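Local coordinates for protein linoleate 11-lipoxygenase (Gaeumannomyces graminis, PDB 5FX8) that oxygenates linoleic and alpha-linolenic acids to 11S- and 13R-hydroperoxy fatty acids, using manganese-bound water as the base that abstracts hydrogen, at residues 136-141 against 531-536; 451-456 against 464-469; 245-250 against 390-395. All coordinates share one frame; numbering follows the deposited sequence.

Interaction 1: 136-141 against 531-536. With NAG (2-acetamido-2-deoxy-beta-D-glucopyranose), chain K.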
loop_
_atom_site.group_PDB
_atom_site.type_symbol
_atom_site.label_atom_id
_atom_site.label_comp_id
_atom_site.label_asym_id
_atom_site.label_seq_id
_atom_site.Cartn_x
_atom_site.Cartn_y
_atom_site.Cartn_z
ATOM N N LEU A 136 -0.213 11.871 -21.046
ATOM C CA LEU A 136 1.151 12.309 -20.787
ATOM C C LEU A 136 1.501 12.190 -19.320
ATOM O O LEU A 136 2.671 12.052 -18.975
ATOM C CB LEU A 136 1.334 13.756 -21.235
ATOM C CG LEU A 136 0.980 14.072 -22.675
ATOM C CD1 LEU A 136 0.791 15.548 -22.798
ATOM C CD2 LEU A 136 2.086 13.605 -23.563
ATOM N N LEU A 137 0.508 12.238 -18.456
ATOM C CA LEU A 137 0.728 12.022 -17.045
ATOM C C LEU A 137 1.310 10.643 -16.737
ATOM O O LEU A 137 1.990 10.483 -15.722
ATOM C CB LEU A 137 -0.607 12.225 -16.373
ATOM C CG LEU A 137 -0.747 12.561 -14.921
ATOM C CD1 LEU A 137 0.073 13.746 -14.605
ATOM C CD2 LEU A 137 -2.213 12.843 -14.751
ATOM N N TYR A 138 1.098 9.655 -17.602
ATOM C CA TYR A 138 1.392 8.263 -17.283
ATOM C C TYR A 138 2.371 7.599 -18.236
ATOM O O TYR A 138 3.167 6.764 -17.814
ATOM C CB TYR A 138 0.085 7.459 -17.266
ATOM C CG TYR A 138 -0.899 7.867 -16.200
ATOM C CD1 TYR A 138 -0.638 7.614 -14.872
ATOM C CD2 TYR A 138 -2.078 8.487 -16.524
ATOM C CE1 TYR A 138 -1.507 7.966 -13.909
ATOM C CE2 TYR A 138 -2.961 8.846 -15.562
ATOM C CZ TYR A 138 -2.668 8.579 -14.255
ATOM O OH TYR A 138 -3.533 8.922 -13.264
ATOM N N ASN A 139 2.331 7.919 -19.517
ATOM C CA ASN A 139 3.134 7.183 -20.480
ATOM C C ASN A 139 4.605 7.406 -20.219
ATOM O O ASN A 139 5.098 8.525 -20.348
ATOM C CB ASN A 139 2.781 7.612 -21.891
ATOM C CG ASN A 139 1.389 7.205 -22.262
ATOM O OD1 ASN A 139 0.799 6.341 -21.613
ATOM N ND2 ASN A 139 0.844 7.824 -23.298
ATOM N N GLY A 140 5.311 6.341 -19.865
ATOM C CA GLY A 140 6.741 6.413 -19.699
ATOM C C GLY A 140 7.195 6.885 -18.346
ATOM O O GLY A 140 8.401 7.001 -18.123
ATOM N N HIS A 141 6.280 7.158 -17.434
ATOM C CA HIS A 141 6.631 7.730 -16.156
ATOM C C HIS A 141 6.269 6.767 -15.046
ATOM O O HIS A 141 5.603 5.750 -15.260
ATOM C CB HIS A 141 5.932 9.072 -15.938
ATOM C CG HIS A 141 6.358 10.136 -16.897
ATOM N ND1 HIS A 141 7.595 10.735 -16.842
ATOM C CD2 HIS A 141 5.710 10.707 -17.937
ATOM C CE1 HIS A 141 7.692 11.627 -17.808
ATOM N NE2 HIS A 141 6.561 11.632 -18.486
ATOM N N GLU A 531 0.235 16.152 -8.902
ATOM C CA GLU A 531 0.263 16.057 -7.454
ATOM C C GLU A 531 -0.674 14.964 -6.966
ATOM O O GLU A 531 -0.409 14.312 -5.945
ATOM C CB GLU A 531 -0.090 17.415 -6.854
ATOM C CG GLU A 531 0.866 17.914 -5.789
ATOM C CD GLU A 531 2.330 17.830 -6.194
ATOM O OE1 GLU A 531 2.811 18.759 -6.879
ATOM O OE2 GLU A 531 3.007 16.843 -5.805
ATOM N N GLN A 532 -1.772 14.745 -7.693
ATOM C CA GLN A 532 -2.633 13.618 -7.385
ATOM C C GLN A 532 -1.908 12.313 -7.676
ATOM O O GLN A 532 -1.772 11.455 -6.794
ATOM C CB GLN A 532 -3.944 13.729 -8.158
ATOM C CG GLN A 532 -4.639 12.389 -8.323
ATOM C CD GLN A 532 -6.117 12.452 -8.673
ATOM O OE1 GLN A 532 -6.764 13.495 -8.617
ATOM N NE2 GLN A 532 -6.655 11.313 -9.041
ATOM N N VAL A 533 -1.345 12.183 -8.873
ATOM C CA VAL A 533 -0.658 10.935 -9.158
ATOM C C VAL A 533 0.500 10.728 -8.190
ATOM O O VAL A 533 0.815 9.597 -7.838
ATOM C CB VAL A 533 -0.221 10.865 -10.634
ATOM C CG1 VAL A 533 0.404 9.541 -10.923
ATOM C CG2 VAL A 533 -1.398 10.991 -11.494
ATOM N N SER A 534 1.092 11.802 -7.684
ATOM C CA SER A 534 2.253 11.667 -6.812
ATOM C C SER A 534 1.859 11.215 -5.410
ATOM O O SER A 534 2.566 10.410 -4.791
ATOM C CB SER A 534 3.003 12.980 -6.761
ATOM O OG SER A 534 4.117 12.873 -5.895
ATOM N N LEU A 535 0.732 11.713 -4.900
ATOM C CA LEU A 535 0.211 11.225 -3.623
ATOM C C LEU A 535 -0.226 9.754 -3.708
ATOM O O LEU A 535 0.097 8.931 -2.834
ATOM C CB LEU A 535 -0.946 12.116 -3.191
ATOM C CG LEU A 535 -1.677 11.670 -1.938
ATOM C CD1 LEU A 535 -0.795 11.748 -0.695
ATOM C CD2 LEU A 535 -2.897 12.505 -1.786
ATOM N N LEU A 536 -0.961 9.396 -4.758
ATOM C CA LEU A 536 -1.406 8.013 -4.864
ATOM C C LEU A 536 -0.215 7.081 -5.103
ATOM O O LEU A 536 -0.152 5.975 -4.547
ATOM C CB LEU A 536 -2.475 7.892 -5.953
ATOM C CG LEU A 536 -3.630 8.894 -5.837
ATOM C CD1 LEU A 536 -4.715 8.708 -6.869
ATOM C CD2 LEU A 536 -4.180 8.790 -4.470
HETATM C C1 NAG K . 9.119 17.900 -6.775
HETATM C C2 NAG K . 7.624 18.004 -6.624
HETATM C C3 NAG K . 7.278 18.878 -5.431
HETATM C C4 NAG K . 7.952 18.331 -4.189
HETATM C C5 NAG K . 9.439 18.249 -4.445
HETATM C C6 NAG K . 10.200 17.631 -3.312
HETATM C C7 NAG K . 5.936 18.078 -8.400
HETATM C C8 NAG K . 5.522 18.734 -9.672
HETATM N N2 NAG K . 7.053 18.540 -7.843
HETATM O O3 NAG K . 5.880 18.857 -5.208
HETATM O O4 NAG K . 7.680 19.166 -3.074
HETATM O O5 NAG K . 9.679 17.423 -5.587
HETATM O O6 NAG K . 11.562 17.517 -3.688
HETATM O O7 NAG K . 5.283 17.190 -7.892
#
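V533 points toward the loop from its helix and meets L137 and Y138 with its methyl groups, CG2 touching both residues and CG1 the tyrosine ring. CG2 does most of the work. It lies 3.8 Å from CG of L137, and the two aliphatic side chains run past each other in opposite directions. L137 CD2 touches the same methyl, because the leucine turns its CG anti to the backbone N (chi1 -158°) and so carries its branch toward the helix. Y138 comes in at an oblique angle to the valine, and its phenol end makes the contact: OH is 3.5 Å from V533 CG2, while CE1 is 3.9 Å from V533 CG1. Within the loop, CB of L137 sits over one face of the tyrosine ring, displaced toward its rim, so leucine and ring together make an apolar surface against the beta-branched valine.

Y138 to H141 form a type II beta turn, closed by H141 N to Y138 O at 3.2 Å. Glycine suits the third position, where G140 has a positive phi (85°) and a CB would crowd the carbonyl O of N139. The turn belongs to the loop that follows helix 86-124, and V533 belongs to helix 526-539.

The hydroxyl of Y138, though packed against a methyl, is buried with a polar partner, the backbone N of L493. L137 also lies on I122 of helix 86-124, wedged between two helices. At the start of the helical segment the E531 carboxylate faces a glycan sugar, OE1 and OE2 each 3.1 Å from O7 of NAG, a proximity of oxygens and not a hydrogen bond. The same NAG is hydrogen-bonded to Y112 OH of the second subunit.

Interaction 2: 451-456 against 464-469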
loop_
_atom_site.group_PDB
_atom_site.type_symbol
_atom_site.label_atom_id
_atom_site.label_comp_id
_atom_site.label_asym_id
_atom_site.label_seq_id
_atom_site.Cartn_x
_atom_site.Cartn_y
_atom_site.Cartn_z
ATOM N N ASP A 451 -19.781 -7.491 16.343
ATOM C CA ASP A 451 -20.072 -8.653 15.511
ATOM C C ASP A 451 -18.888 -9.624 15.476
ATOM O O ASP A 451 -18.446 -10.089 14.422
ATOM C CB ASP A 451 -20.483 -8.216 14.105
ATOM C CG ASP A 451 -21.423 -9.191 13.453
ATOM O OD1 ASP A 451 -21.672 -10.279 14.032
ATOM O OD2 ASP A 451 -21.893 -8.877 12.350
ATOM N N PHE A 452 -18.414 -9.883 16.538
ATOM C CA PHE A 452 -17.386 -10.855 16.763
ATOM C C PHE A 452 -18.015 -12.124 17.301
ATOM O O PHE A 452 -18.998 -12.061 18.040
ATOM C CB PHE A 452 -16.365 -10.316 17.767
ATOM C CG PHE A 452 -15.012 -10.934 17.655
ATOM C CD1 PHE A 452 -14.251 -10.740 16.531
ATOM C CD2 PHE A 452 -14.495 -11.699 18.682
ATOM C CE1 PHE A 452 -13.011 -11.302 16.432
ATOM C CE2 PHE A 452 -13.242 -12.261 18.589
ATOM C CZ PHE A 452 -12.504 -12.067 17.465
ATOM N N PRO A 453 -17.485 -13.286 16.943
ATOM C CA PRO A 453 -18.061 -14.540 17.445
ATOM C C PRO A 453 -18.162 -14.540 18.959
ATOM O O PRO A 453 -17.219 -14.204 19.663
ATOM C CB PRO A 453 -17.082 -15.601 16.942
ATOM C CG PRO A 453 -15.851 -14.861 16.635
ATOM C CD PRO A 453 -16.260 -13.522 16.174
ATOM N N ALA A 454 -19.330 -14.885 19.451
ATOM C CA ALA A 454 -19.601 -14.846 20.875
ATOM C C ALA A 454 -18.770 -15.875 21.627
ATOM O O ALA A 454 -18.377 -16.905 21.082
ATOM C CB ALA A 454 -21.072 -15.112 21.116
ATOM N N ALA A 455 -18.514 -15.596 22.897
ATOM C CA ALA A 455 -17.812 -16.557 23.732
ATOM C C ALA A 455 -18.875 -17.378 24.361
ATOM O O ALA A 455 -19.968 -16.878 24.545
ATOM C CB ALA A 455 -17.002 -15.893 24.760
ATOM N N PRO A 456 -18.587 -18.638 24.680
ATOM C CA PRO A 456 -17.358 -19.375 24.424
ATOM C C PRO A 456 -17.274 -19.883 23.026
ATOM O O PRO A 456 -18.292 -20.202 22.430
ATOM C CB PRO A 456 -17.455 -20.550 25.382
ATOM C CG PRO A 456 -18.877 -20.781 25.489
ATOM C CD PRO A 456 -19.513 -19.421 25.499
ATOM N N VAL A 464 -10.864 -20.478 12.732
ATOM C CA VAL A 464 -10.343 -20.417 11.372
ATOM C C VAL A 464 -10.976 -19.259 10.608
ATOM O O VAL A 464 -10.317 -18.607 9.790
ATOM C CB VAL A 464 -10.551 -21.768 10.656
ATOM C CG1 VAL A 464 -10.247 -21.677 9.198
ATOM C CG2 VAL A 464 -9.675 -22.806 11.252
ATOM N N ASP A 465 -12.259 -18.982 10.859
ATOM C CA ASP A 465 -12.901 -17.827 10.237
ATOM C C ASP A 465 -12.246 -16.529 10.664
ATOM O O ASP A 465 -11.965 -15.666 9.836
ATOM C CB ASP A 465 -14.369 -17.773 10.596
ATOM C CG ASP A 465 -15.181 -18.806 9.888
ATOM O OD1 ASP A 465 -14.669 -19.441 8.930
ATOM O OD2 ASP A 465 -16.345 -18.972 10.314
ATOM N N VAL A 466 -12.015 -16.376 11.958
ATOM C CA VAL A 466 -11.383 -15.172 12.481
ATOM C C VAL A 466 -10.011 -14.955 11.851
ATOM O O VAL A 466 -9.723 -13.883 11.302
ATOM C CB VAL A 466 -11.309 -15.255 14.015
ATOM C CG1 VAL A 466 -10.383 -14.200 14.585
ATOM C CG2 VAL A 466 -12.673 -15.095 14.572
ATOM N N LEU A 467 -9.153 -15.973 11.901
ATOM C CA LEU A 467 -7.799 -15.838 11.376
ATOM C C LEU A 467 -7.787 -15.645 9.859
ATOM O O LEU A 467 -6.972 -14.877 9.329
ATOM C CB LEU A 467 -6.971 -17.048 11.783
ATOM C CG LEU A 467 -6.922 -17.347 13.279
ATOM C CD1 LEU A 467 -6.013 -18.507 13.607
ATOM C CD2 LEU A 467 -6.490 -16.110 14.054
ATOM N N THR A 468 -8.695 -16.309 9.148
ATOM C CA THR A 468 -8.814 -16.088 7.715
ATOM C C THR A 468 -9.237 -14.661 7.404
ATOM O O THR A 468 -8.686 -14.021 6.505
ATOM C CB THR A 468 -9.802 -17.075 7.128
ATOM O OG1 THR A 468 -9.437 -18.370 7.566
ATOM C CG2 THR A 468 -9.731 -17.061 5.649
ATOM N N HIS A 469 -10.207 -14.149 8.136
ATOM C CA HIS A 469 -10.684 -12.815 7.855
ATOM C C HIS A 469 -9.624 -11.769 8.179
ATOM O O HIS A 469 -9.508 -10.763 7.474
ATOM C CB HIS A 469 -11.967 -12.575 8.630
ATOM C CG HIS A 469 -12.658 -11.323 8.244
ATOM N ND1 HIS A 469 -13.078 -11.076 6.961
ATOM C CD2 HIS A 469 -12.972 -10.227 8.963
ATOM C CE1 HIS A 469 -13.635 -9.883 6.908
ATOM N NE2 HIS A 469 -13.584 -9.347 8.111
#
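V466 meets F452 and P453 through its two methyl groups, and the contact between the loop and the helix is wholly apolar. CG2 of the valine approaches CG of the proline at 3.8 Å, the two side chains lying at a slant to each other. The phenylalanine comes in nearly at a right angle to the valine and touches with the far end of its ring: CZ is 4.2 Å from V466 CG1 and equally far from CG2. Having CG anti to its backbone N (chi1 -155°) lets F452 extend its ring to the valine, although its CB does not point there. A beta-branched residue suits this place because its two methyls can serve two neighbours at once.

Ring contacts continue the apolar surface. P453 places CD above one face of the F452 ring, toward the rim, and F369 packs edge-to-face with F452. Helix 434-444 adds I440 and A443 against the same phenylalanine and W439 against V466.

Polar interactions lie around the margin. Within the helix, T468 N bonds to V464 O at 2.9 Å and H469 N to D465 O at 2.9 Å, the regular pattern of an alpha helix. D465 forms a salt bridge with R409 of helix 396-420, and the carbonyl of P453 accepts a bond from N444 ND2.

Where the loop folds back on the helix that follows it, the direct contact thus rests on burial of apolar groups and van der Waals packing, while the carboxylate of D465 and the carbonyl of P453 turn to partners beyond it.

Interaction 3: 245-250 against 390-395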
loop_
_atom_site.group_PDB
_atom_site.type_symbol
_atom_site.label_atom_id
_atom_site.label_comp_id
_atom_site.label_asym_id
_atom_site.label_seq_id
_atom_site.Cartn_x
_atom_site.Cartn_y
_atom_site.Cartn_z
ATOM N N ASN A 245 -26.168 -9.491 -21.687
ATOM C CA ASN A 245 -25.605 -10.134 -20.505
ATOM C C ASN A 245 -24.428 -9.325 -19.957
ATOM O O ASN A 245 -23.311 -9.815 -19.788
ATOM C CB ASN A 245 -25.193 -11.567 -20.823
ATOM C CG ASN A 245 -25.097 -12.424 -19.600
ATOM O OD1 ASN A 245 -25.728 -12.149 -18.569
ATOM N ND2 ASN A 245 -24.323 -13.498 -19.706
ATOM N N GLN A 246 -24.694 -8.060 -19.692
ATOM C CA GLN A 246 -23.655 -7.180 -19.207
ATOM C C GLN A 246 -24.200 -6.249 -18.134
ATOM O O GLN A 246 -25.332 -5.774 -18.228
ATOM C CB GLN A 246 -23.059 -6.390 -20.353
ATOM C CG GLN A 246 -22.098 -7.182 -21.198
ATOM C CD GLN A 246 -21.449 -6.292 -22.207
ATOM O OE1 GLN A 246 -22.058 -5.321 -22.645
ATOM N NE2 GLN A 246 -20.203 -6.598 -22.572
ATOM N N PHE A 247 -23.385 -6.029 -17.103
ATOM C CA PHE A 247 -23.666 -5.070 -16.041
ATOM C C PHE A 247 -23.329 -3.668 -16.549
ATOM O O PHE A 247 -22.197 -3.412 -16.963
ATOM C CB PHE A 247 -22.843 -5.450 -14.813
ATOM C CG PHE A 247 -23.067 -4.590 -13.637
ATOM C CD1 PHE A 247 -24.160 -4.766 -12.842
ATOM C CD2 PHE A 247 -22.172 -3.607 -13.310
ATOM C CE1 PHE A 247 -24.362 -3.969 -11.768
ATOM C CE2 PHE A 247 -22.389 -2.828 -12.230
ATOM C CZ PHE A 247 -23.488 -3.015 -11.466
ATOM N N LEU A 248 -24.292 -2.761 -16.533
ATOM C CA LEU A 248 -24.158 -1.521 -17.281
ATOM C C LEU A 248 -24.644 -0.309 -16.496
ATOM O O LEU A 248 -25.454 -0.430 -15.573
ATOM C CB LEU A 248 -24.931 -1.619 -18.610
ATOM C CG LEU A 248 -24.361 -2.446 -19.752
ATOM C CD1 LEU A 248 -25.309 -2.358 -20.894
ATOM C CD2 LEU A 248 -23.043 -1.917 -20.190
ATOM N N PRO A 249 -24.174 0.880 -16.850
ATOM C CA PRO A 249 -24.704 2.094 -16.231
ATOM C C PRO A 249 -26.062 2.465 -16.788
ATOM O O PRO A 249 -26.345 2.303 -17.976
ATOM C CB PRO A 249 -23.660 3.157 -16.600
ATOM C CG PRO A 249 -23.109 2.717 -17.862
ATOM C CD PRO A 249 -23.111 1.195 -17.824
ATOM N N LEU A 250 -26.914 2.968 -15.901
ATOM C CA LEU A 250 -28.232 3.439 -16.303
ATOM C C LEU A 250 -28.373 4.942 -16.091
ATOM O O LEU A 250 -28.536 5.673 -17.063
ATOM C CB LEU A 250 -29.321 2.652 -15.557
ATOM C CG LEU A 250 -30.694 2.627 -16.229
ATOM C CD1 LEU A 250 -31.539 1.446 -15.793
ATOM C CD2 LEU A 250 -31.445 3.885 -15.958
ATOM N N PRO A 390 -31.283 -12.242 -11.377
ATOM C CA PRO A 390 -30.314 -13.078 -12.081
ATOM C C PRO A 390 -28.912 -12.952 -11.514
ATOM O O PRO A 390 -28.607 -12.113 -10.677
ATOM C CB PRO A 390 -30.362 -12.548 -13.511
ATOM C CG PRO A 390 -30.755 -11.198 -13.374
ATOM C CD PRO A 390 -31.717 -11.126 -12.220
ATOM N N ARG A 391 -28.051 -13.808 -12.026
ATOM C CA ARG A 391 -26.697 -13.960 -11.525
ATOM C C ARG A 391 -25.804 -13.025 -12.317
ATOM O O ARG A 391 -25.921 -12.945 -13.538
ATOM C CB ARG A 391 -26.261 -15.420 -11.678
ATOM C CG ARG A 391 -24.962 -15.835 -11.020
ATOM C CD ARG A 391 -24.579 -17.304 -11.317
ATOM N NE ARG A 391 -24.446 -18.054 -10.077
ATOM C CZ ARG A 391 -25.323 -18.961 -9.691
ATOM N NH1 ARG A 391 -26.337 -19.232 -10.495
ATOM N NH2 ARG A 391 -25.199 -19.598 -8.532
ATOM N N LEU A 392 -24.957 -12.290 -11.631
ATOM C CA LEU A 392 -23.980 -11.468 -12.310
ATOM C C LEU A 392 -23.036 -12.345 -13.118
ATOM O O LEU A 392 -22.365 -13.207 -12.541
ATOM C CB LEU A 392 -23.177 -10.655 -11.304
ATOM C CG LEU A 392 -23.952 -9.627 -10.509
ATOM C CD1 LEU A 392 -23.093 -9.065 -9.406
ATOM C CD2 LEU A 392 -24.354 -8.565 -11.464
ATOM N N PRO A 393 -22.927 -12.154 -14.426
ATOM C CA PRO A 393 -22.002 -12.995 -15.194
ATOM C C PRO A 393 -20.529 -12.796 -14.855
ATOM O O PRO A 393 -19.737 -13.713 -15.078
ATOM C CB PRO A 393 -22.320 -12.623 -16.653
ATOM C CG PRO A 393 -23.133 -11.410 -16.602
ATOM C CD PRO A 393 -23.834 -11.394 -15.297
ATOM N N HIS A 394 -20.125 -11.656 -14.309
ATOM C CA HIS A 394 -18.711 -11.378 -14.073
ATOM C C HIS A 394 -18.574 -10.523 -12.830
ATOM O O HIS A 394 -19.127 -9.424 -12.770
ATOM C CB HIS A 394 -18.084 -10.659 -15.257
ATOM C CG HIS A 394 -18.056 -11.470 -16.505
ATOM N ND1 HIS A 394 -17.186 -12.524 -16.682
ATOM C CD2 HIS A 394 -18.793 -11.392 -17.636
ATOM C CE1 HIS A 394 -17.390 -13.060 -17.871
ATOM N NE2 HIS A 394 -18.362 -12.395 -18.466
ATOM N N PHE A 395 -17.839 -11.029 -11.851
ATOM C CA PHE A 395 -17.582 -10.329 -10.595
ATOM C C PHE A 395 -16.108 -10.554 -10.286
ATOM O O PHE A 395 -15.744 -11.424 -9.489
ATOM C CB PHE A 395 -18.505 -10.845 -9.492
ATOM C CG PHE A 395 -18.577 -9.971 -8.273
ATOM C CD1 PHE A 395 -17.678 -8.945 -8.066
ATOM C CD2 PHE A 395 -19.537 -10.208 -7.317
ATOM C CE1 PHE A 395 -17.744 -8.190 -6.959
ATOM C CE2 PHE A 395 -19.611 -9.438 -6.200
ATOM C CZ PHE A 395 -18.720 -8.436 -6.012
#
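N245 lays its carboxamide along P393. CB only carries the chain across, with CG anti to the backbone N (chi1 -159°), which brings the amide alongside the pyrrolidine ring. Contact begins at CG, 3.7 Å from P393 CG. OD1 comes closer, 3.3 Å from the same P393 CG. ND2 is 3.8 Å from P393 CB. The backbone takes part as well, N245 O being 3.6 Å from P393 CG. The asparagine has a positive phi (57°), a left-handed conformation that this residue type adopts more readily than most, and with Q246 it faces D241 in a G1 beta bulge, where strand 235-241 turns into strand 246-253.

Two residues further along, F247 points at the 390-395 loop, and L392 CD2 meets its ring obliquely, 4.0 Å from CD1. F213 of strand 212-216, one strand further across the sheet, packs edge-to-face with this phenylalanine and also touches L392.

Proline and leucine suit the loop: one gives a rigid, compact apolar flank for the exposed amide, the other a branched chain whose CD2 reaches the buried ring. The direct contact is van der Waals packing, with apolar burial at F247 and L392, while CB and CG of P393 offer the amide no polar partner.

In the fold
Along the chain interaction 1 closes a long loop in which the other two are nested: interaction 3 closes before interaction 2 opens. Between centres, interactions 1 and 2 are about 41 Å apart, on opposite sides of the chain's centre; interaction 3 is about 31 Å from interaction 1 and about 33 Å from interaction 2, and none touches another. Interactions 2 and 3 are linked through helix 396-420, which begins right after the 390-395 loop and packs against helix 460-481. Interaction 3 joins the five-stranded sheet to a loop, whereas interactions 1 and 2 fasten loops to helices. They are thus dispersed, separate joints of the mostly helical lipoxygenase fold, away from the manganese site.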